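Local coordinates for thiamine-binding periplasmic protein (Escherichia coli, PDB 2QRY) that captures thiamine, thiamine phosphate and thiamine diphosphate in the periplasm with high affinity for import by the ThiBPQ ABC transporter, at residues Asp133-Leu147 / Lys231-His243. Residues are numbered along the deposited sequence; the frame is centred on the assembly and turned at random.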
loop_
_atom_site.group_PDB
_atom_site.type_symbol
_atom_site.label_atom_id
_atom_site.label_comp_id
_atom_site.label_asym_id
_atom_site.label_seq_id
_atom_site.Cartn_x
_atom_site.Cartn_y
_atom_site.Cartn_z
ATOM N N ASP A 133 18.579 2.755 -8.232
ATOM C CA ASP A 133 18.972 2.809 -9.637
ATOM C C ASP A 133 20.292 2.050 -9.782
ATOM O O ASP A 133 21.332 2.522 -9.319
ATOM C CB ASP A 133 19.176 4.267 -10.059
ATOM C CG ASP A 133 19.373 4.427 -11.560
ATOM O OD1 ASP A 133 19.989 3.538 -12.192
ATOM O OD2 ASP A 133 18.917 5.460 -12.100
ATOM N N LYS A 134 20.256 0.884 -10.421
ATOM C CA LYS A 134 21.467 0.088 -10.594
ATOM C C LYS A 134 22.567 0.832 -11.339
ATOM O O LYS A 134 23.740 0.486 -11.218
ATOM C CB LYS A 134 21.152 -1.222 -11.318
ATOM C CG LYS A 134 20.325 -2.193 -10.498
ATOM C CD LYS A 134 19.962 -3.423 -11.311
ATOM C CE LYS A 134 19.062 -3.063 -12.481
ATOM N NZ LYS A 134 18.681 -4.260 -13.278
ATOM N N ASN A 135 22.194 1.845 -12.115
ATOM C CA ASN A 135 23.187 2.622 -12.848
ATOM C C ASN A 135 23.863 3.613 -11.914
ATOM O O ASN A 135 24.949 4.104 -12.213
ATOM C CB ASN A 135 22.554 3.411 -14.005
ATOM C CG ASN A 135 22.040 2.519 -15.116
ATOM O OD1 ASN A 135 22.604 1.459 -15.391
ATOM N ND2 ASN A 135 20.972 2.955 -15.779
ATOM N N LYS A 136 23.219 3.906 -10.789
ATOM C CA LYS A 136 23.760 4.869 -9.832
ATOM C C LYS A 136 24.237 4.247 -8.523
ATOM O O LYS A 136 25.073 4.818 -7.831
ATOM C CB LYS A 136 22.710 5.941 -9.520
ATOM C CG LYS A 136 22.321 6.838 -10.690
ATOM C CD LYS A 136 21.195 7.773 -10.258
ATOM C CE LYS A 136 21.094 9.025 -11.124
ATOM N NZ LYS A 136 20.669 8.754 -12.521
ATOM N N LEU A 137 23.697 3.087 -8.176
ATOM C CA LEU A 137 24.086 2.410 -6.947
ATOM C C LEU A 137 24.623 1.031 -7.312
ATOM O O LEU A 137 23.871 0.117 -7.657
ATOM C CB LEU A 137 22.884 2.279 -6.011
ATOM C CG LEU A 137 23.182 2.035 -4.534
ATOM C CD1 LEU A 137 21.883 1.689 -3.818
ATOM C CD2 LEU A 137 24.185 0.904 -4.379
ATOM N N LYS A 138 25.939 0.897 -7.220
ATOM C CA LYS A 138 26.645 -0.331 -7.556
ATOM C C LYS A 138 26.534 -1.447 -6.523
ATOM O O LYS A 138 26.279 -2.595 -6.871
ATOM C CB LYS A 138 28.126 -0.009 -7.787
ATOM C CG LYS A 138 28.805 0.626 -6.578
ATOM C CD LYS A 138 28.189 1.977 -6.235
ATOM C CE LYS A 138 28.695 2.510 -4.920
ATOM N NZ LYS A 138 28.209 3.891 -4.750
ATOM N N ASN A 139 26.736 -1.122 -5.255
ATOM C CA ASN A 139 26.672 -2.143 -4.222
ATOM C C ASN A 139 25.580 -1.864 -3.200
ATOM O O ASN A 139 25.853 -1.487 -2.065
ATOM C CB ASN A 139 28.028 -2.253 -3.533
ATOM C CG ASN A 139 29.141 -2.607 -4.503
ATOM O OD1 ASN A 139 29.204 -3.729 -5.011
ATOM N ND2 ASN A 139 30.018 -1.644 -4.777
ATOM N N PRO A 140 24.316 -2.060 -3.601
ATOM C CA PRO A 140 23.168 -1.830 -2.725
ATOM C C PRO A 140 23.144 -2.777 -1.533
ATOM O O PRO A 140 23.711 -3.867 -1.580
ATOM C CB PRO A 140 21.983 -2.048 -3.660
ATOM C CG PRO A 140 22.493 -3.117 -4.575
ATOM C CD PRO A 140 23.883 -2.618 -4.895
ATOM N N PRO A 141 22.489 -2.367 -0.440
ATOM C CA PRO A 141 22.404 -3.205 0.756
ATOM C C PRO A 141 21.675 -4.510 0.429
ATOM O O PRO A 141 20.863 -4.557 -0.500
ATOM C CB PRO A 141 21.626 -2.324 1.727
ATOM C CG PRO A 141 20.744 -1.529 0.820
ATOM C CD PRO A 141 21.700 -1.135 -0.271
ATOM N N GLN A 142 21.972 -5.563 1.184
ATOM C CA GLN A 142 21.351 -6.862 0.953
ATOM C C GLN A 142 20.495 -7.321 2.134
ATOM O O GLN A 142 20.059 -8.471 2.207
ATOM C CB GLN A 142 22.431 -7.895 0.623
ATOM C CG GLN A 142 23.187 -7.555 -0.660
ATOM C CD GLN A 142 24.356 -8.484 -0.928
ATOM O OE1 GLN A 142 25.269 -8.598 -0.111
ATOM N NE2 GLN A 142 24.338 -9.147 -2.081
ATOM N N SER A 143 20.248 -6.399 3.055
ATOM C CA SER A 143 19.419 -6.678 4.216
ATOM C C SER A 143 19.045 -5.338 4.842
ATOM O O SER A 143 19.771 -4.351 4.689
ATOM C CB SER A 143 20.174 -7.550 5.219
ATOM O OG SER A 143 21.291 -6.871 5.760
ATOM N N LEU A 144 17.910 -5.297 5.533
ATOM C CA LEU A 144 17.465 -4.065 6.169
ATOM C C LEU A 144 18.516 -3.677 7.195
ATOM O O LEU A 144 18.796 -2.493 7.408
ATOM C CB LEU A 144 16.120 -4.276 6.867
ATOM C CG LEU A 144 15.160 -3.077 6.960
ATOM C CD1 LEU A 144 14.073 -3.382 7.994
ATOM C CD2 LEU A 144 15.909 -1.829 7.352
ATOM N N LYS A 145 19.106 -4.692 7.819
ATOM C CA LYS A 145 20.127 -4.482 8.841
ATOM C C LYS A 145 21.337 -3.735 8.290
ATOM O O LYS A 145 21.846 -2.812 8.928
ATOM C CB LYS A 145 20.556 -5.827 9.429
ATOM C CG LYS A 145 21.704 -5.754 10.427
ATOM C CD LYS A 145 21.822 -7.069 11.194
ATOM C CE LYS A 145 22.963 -7.056 12.199
ATOM N NZ LYS A 145 24.284 -7.189 11.527
ATOM N N GLU A 146 21.795 -4.130 7.106
ATOM C CA GLU A 146 22.940 -3.472 6.497
ATOM C C GLU A 146 22.598 -2.025 6.139
ATOM O O GLU A 146 23.370 -1.112 6.425
ATOM C CB GLU A 146 23.390 -4.225 5.250
ATOM C CG GLU A 146 24.437 -3.476 4.450
ATOM C CD GLU A 146 25.016 -4.296 3.320
ATOM O OE1 GLU A 146 24.263 -5.060 2.678
ATOM O OE2 GLU A 146 26.227 -4.158 3.063
ATOM N N LEU A 147 21.440 -1.824 5.516
ATOM C CA LEU A 147 20.998 -0.487 5.140
ATOM C C LEU A 147 21.039 0.457 6.339
ATOM O O LEU A 147 21.431 1.616 6.212
ATOM C CB LEU A 147 19.576 -0.544 4.570
ATOM C CG LEU A 147 18.848 0.770 4.264
ATOM C CD1 LEU A 147 17.594 0.494 3.447
ATOM C CD2 LEU A 147 18.461 1.459 5.557
ATOM N N LYS A 231 12.719 0.402 -19.495
ATOM C CA LYS A 231 13.957 0.556 -18.729
ATOM C C LYS A 231 14.014 -0.476 -17.602
ATOM O O LYS A 231 13.056 -0.631 -16.849
ATOM C CB LYS A 231 14.057 1.966 -18.130
ATOM C CG LYS A 231 14.268 3.082 -19.153
ATOM C CD LYS A 231 14.626 4.423 -18.490
ATOM C CE LYS A 231 13.462 4.989 -17.675
ATOM N NZ LYS A 231 13.764 6.314 -17.044
ATOM N N ASP A 232 15.131 -1.188 -17.488
ATOM C CA ASP A 232 15.252 -2.182 -16.432
ATOM C C ASP A 232 16.433 -1.879 -15.516
ATOM O O ASP A 232 17.018 -2.782 -14.915
ATOM C CB ASP A 232 15.378 -3.587 -17.031
ATOM C CG ASP A 232 16.722 -3.827 -17.677
ATOM O OD1 ASP A 232 17.179 -2.952 -18.446
ATOM O OD2 ASP A 232 17.319 -4.896 -17.419
ATOM N N ASN A 233 16.774 -0.598 -15.406
ATOM C CA ASN A 233 17.872 -0.175 -14.548
ATOM C C ASN A 233 17.419 -0.009 -13.087
ATOM O O ASN A 233 18.247 0.005 -12.174
ATOM C CB ASN A 233 18.487 1.131 -15.071
ATOM C CG ASN A 233 17.475 2.257 -15.178
ATOM O OD1 ASN A 233 16.482 2.149 -15.902
ATOM N ND2 ASN A 233 17.725 3.348 -14.456
ATOM N N TYR A 234 16.111 0.111 -12.861
ATOM C CA TYR A 234 15.613 0.250 -11.494
ATOM C C TYR A 234 15.350 -1.123 -10.902
ATOM O O TYR A 234 14.895 -2.024 -11.594
ATOM C CB TYR A 234 14.328 1.082 -11.442
ATOM C CG TYR A 234 14.541 2.527 -11.810
ATOM C CD1 TYR A 234 14.203 3.006 -13.080
ATOM C CD2 TYR A 234 15.157 3.403 -10.918
ATOM C CE1 TYR A 234 14.481 4.315 -13.451
ATOM C CE2 TYR A 234 15.446 4.719 -11.280
ATOM C CZ TYR A 234 15.109 5.166 -12.545
ATOM O OH TYR A 234 15.431 6.451 -12.911
ATOM N N ALA A 235 15.641 -1.278 -9.616
ATOM C CA ALA A 235 15.441 -2.552 -8.955
ATOM C C ALA A 235 15.057 -2.401 -7.495
ATOM O O ALA A 235 15.330 -1.382 -6.864
ATOM C CB ALA A 235 16.703 -3.393 -9.070
ATOM N N ALA A 236 14.410 -3.435 -6.973
ATOM C CA ALA A 236 13.994 -3.482 -5.581
ATOM C C ALA A 236 14.969 -4.438 -4.910
ATOM O O ALA A 236 15.093 -5.592 -5.327
ATOM C CB ALA A 236 12.568 -4.016 -5.473
ATOM N N ALA A 237 15.663 -3.960 -3.883
ATOM C CA ALA A 237 16.640 -4.787 -3.180
ATOM C C ALA A 237 15.962 -5.888 -2.376
ATOM O O ALA A 237 15.068 -5.629 -1.572
ATOM C CB ALA A 237 17.495 -3.924 -2.278
ATOM N N ASN A 238 16.387 -7.122 -2.615
ATOM C CA ASN A 238 15.835 -8.286 -1.932
ATOM C C ASN A 238 16.627 -8.508 -0.641
ATOM O O ASN A 238 17.790 -8.905 -0.686
ATOM C CB ASN A 238 15.934 -9.506 -2.863
ATOM C CG ASN A 238 15.128 -10.707 -2.369
ATOM O OD1 ASN A 238 14.047 -10.566 -1.784
ATOM N ND2 ASN A 238 15.643 -11.899 -2.633
ATOM N N PHE A 239 16.004 -8.236 0.505
ATOM C CA PHE A 239 16.691 -8.401 1.786
ATOM C C PHE A 239 16.540 -9.791 2.405
ATOM O O PHE A 239 15.485 -10.415 2.327
ATOM C CB PHE A 239 16.237 -7.326 2.784
ATOM C CG PHE A 239 16.642 -5.924 2.400
ATOM C CD1 PHE A 239 17.625 -5.705 1.432
ATOM C CD2 PHE A 239 16.054 -4.824 3.020
ATOM C CE1 PHE A 239 18.015 -4.419 1.087
ATOM C CE2 PHE A 239 16.443 -3.523 2.679
ATOM C CZ PHE A 239 17.426 -3.323 1.710
ATOM N N SER A 240 17.622 -10.258 3.026
ATOM C CA SER A 240 17.669 -11.577 3.643
ATOM C C SER A 240 16.731 -11.782 4.834
ATOM O O SER A 240 16.409 -12.920 5.172
ATOM C CB SER A 240 19.114 -11.912 4.047
ATOM O OG SER A 240 19.645 -10.972 4.966
ATOM N N GLU A 241 16.295 -10.705 5.480
ATOM C CA GLU A 241 15.377 -10.864 6.601
ATOM C C GLU A 241 13.991 -11.221 6.069
ATOM O O GLU A 241 13.148 -11.747 6.797
ATOM C CB GLU A 241 15.276 -9.577 7.432
ATOM C CG GLU A 241 16.578 -9.130 8.074
ATOM C CD GLU A 241 17.264 -8.040 7.275
ATOM O OE1 GLU A 241 16.867 -7.824 6.107
ATOM O OE2 GLU A 241 18.198 -7.406 7.812
ATOM N N GLY A 242 13.765 -10.954 4.786
ATOM C CA GLY A 242 12.464 -11.217 4.203
ATOM C C GLY A 242 11.731 -9.885 4.110
ATOM O O GLY A 242 12.231 -8.875 4.608
ATOM N N HIS A 243 10.554 -9.878 3.494
ATOM C CA HIS A 243 9.787 -8.647 3.322
ATOM C C HIS A 243 8.379 -8.673 3.915
ATOM O O HIS A 243 7.742 -9.730 4.008
ATOM C CB HIS A 243 9.728 -8.304 1.837
ATOM C CG HIS A 243 11.075 -8.035 1.240
ATOM N ND1 HIS A 243 11.423 -6.812 0.706
ATOM C CD2 HIS A 243 12.182 -8.810 1.155
ATOM C CE1 HIS A 243 12.686 -6.845 0.322
ATOM N NE2 HIS A 243 13.171 -8.045 0.584
#
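Glu241 lays its carboxylate across the start of helix 144-149, each oxygen taking one backbone N-H on its syn side: OE1 from Leu144 N at 2.8 Å and OE2 from Lys145 N at 2.9 Å. A bend at chi2 (99°) turns the carboxylate toward these amides, where its charge probably interacts favourably with the helix dipole. Ser143, the N-cap residue, adds a second cap within its own segment, its OG accepting from Glu146 N. Beside this, the Phe239 ring lies flat against the chain at Ser143, whose carbonyl carbon sits over the ring centre, 3.4 Å above the plane. Pro141 O and Leu147 CD1 meet the ring edge, and Pro141 CG comes within 3.9 Å of Phe239 CZ. Phe239 opens a type I turn to Gly242; Gln142 O receives Ser240 N at 3.1 Å, while His243 NE2 accepts Phe239 N close to its ring plane. In this periplasmic binding protein, the contact joins the end of strand 121-133 and the connection to helix 144-149 with the short antiparallel strand 234-236, at the flank of the thiamin phosphate pocket; the side chain of Tyr234 lies about 9 Å from the bound ligand. Asp133 and Tyr234 form an antiparallel non-hydrogen-bonded pair, side chains on one face of the sheet; Asp133 OD2 nears Tyr234 CE2, carboxylate and ring planes 55° apart. Asp133 OD1 closes an Asx turn with Asn135 N and takes a weak bond from Asn233 ND2. Asn135 and Asn233 side chains cross at about a right angle, amide planes nearly parallel (9° apart), Asn135 ND2 touching Asn233 CB. The Lys134 chain curves round Asn233 O, with CG and CD against Ala235 CB; its backbone N binds that oxygen, and a bend at chi3 brings NZ to Asp232 O at 2.8 Å.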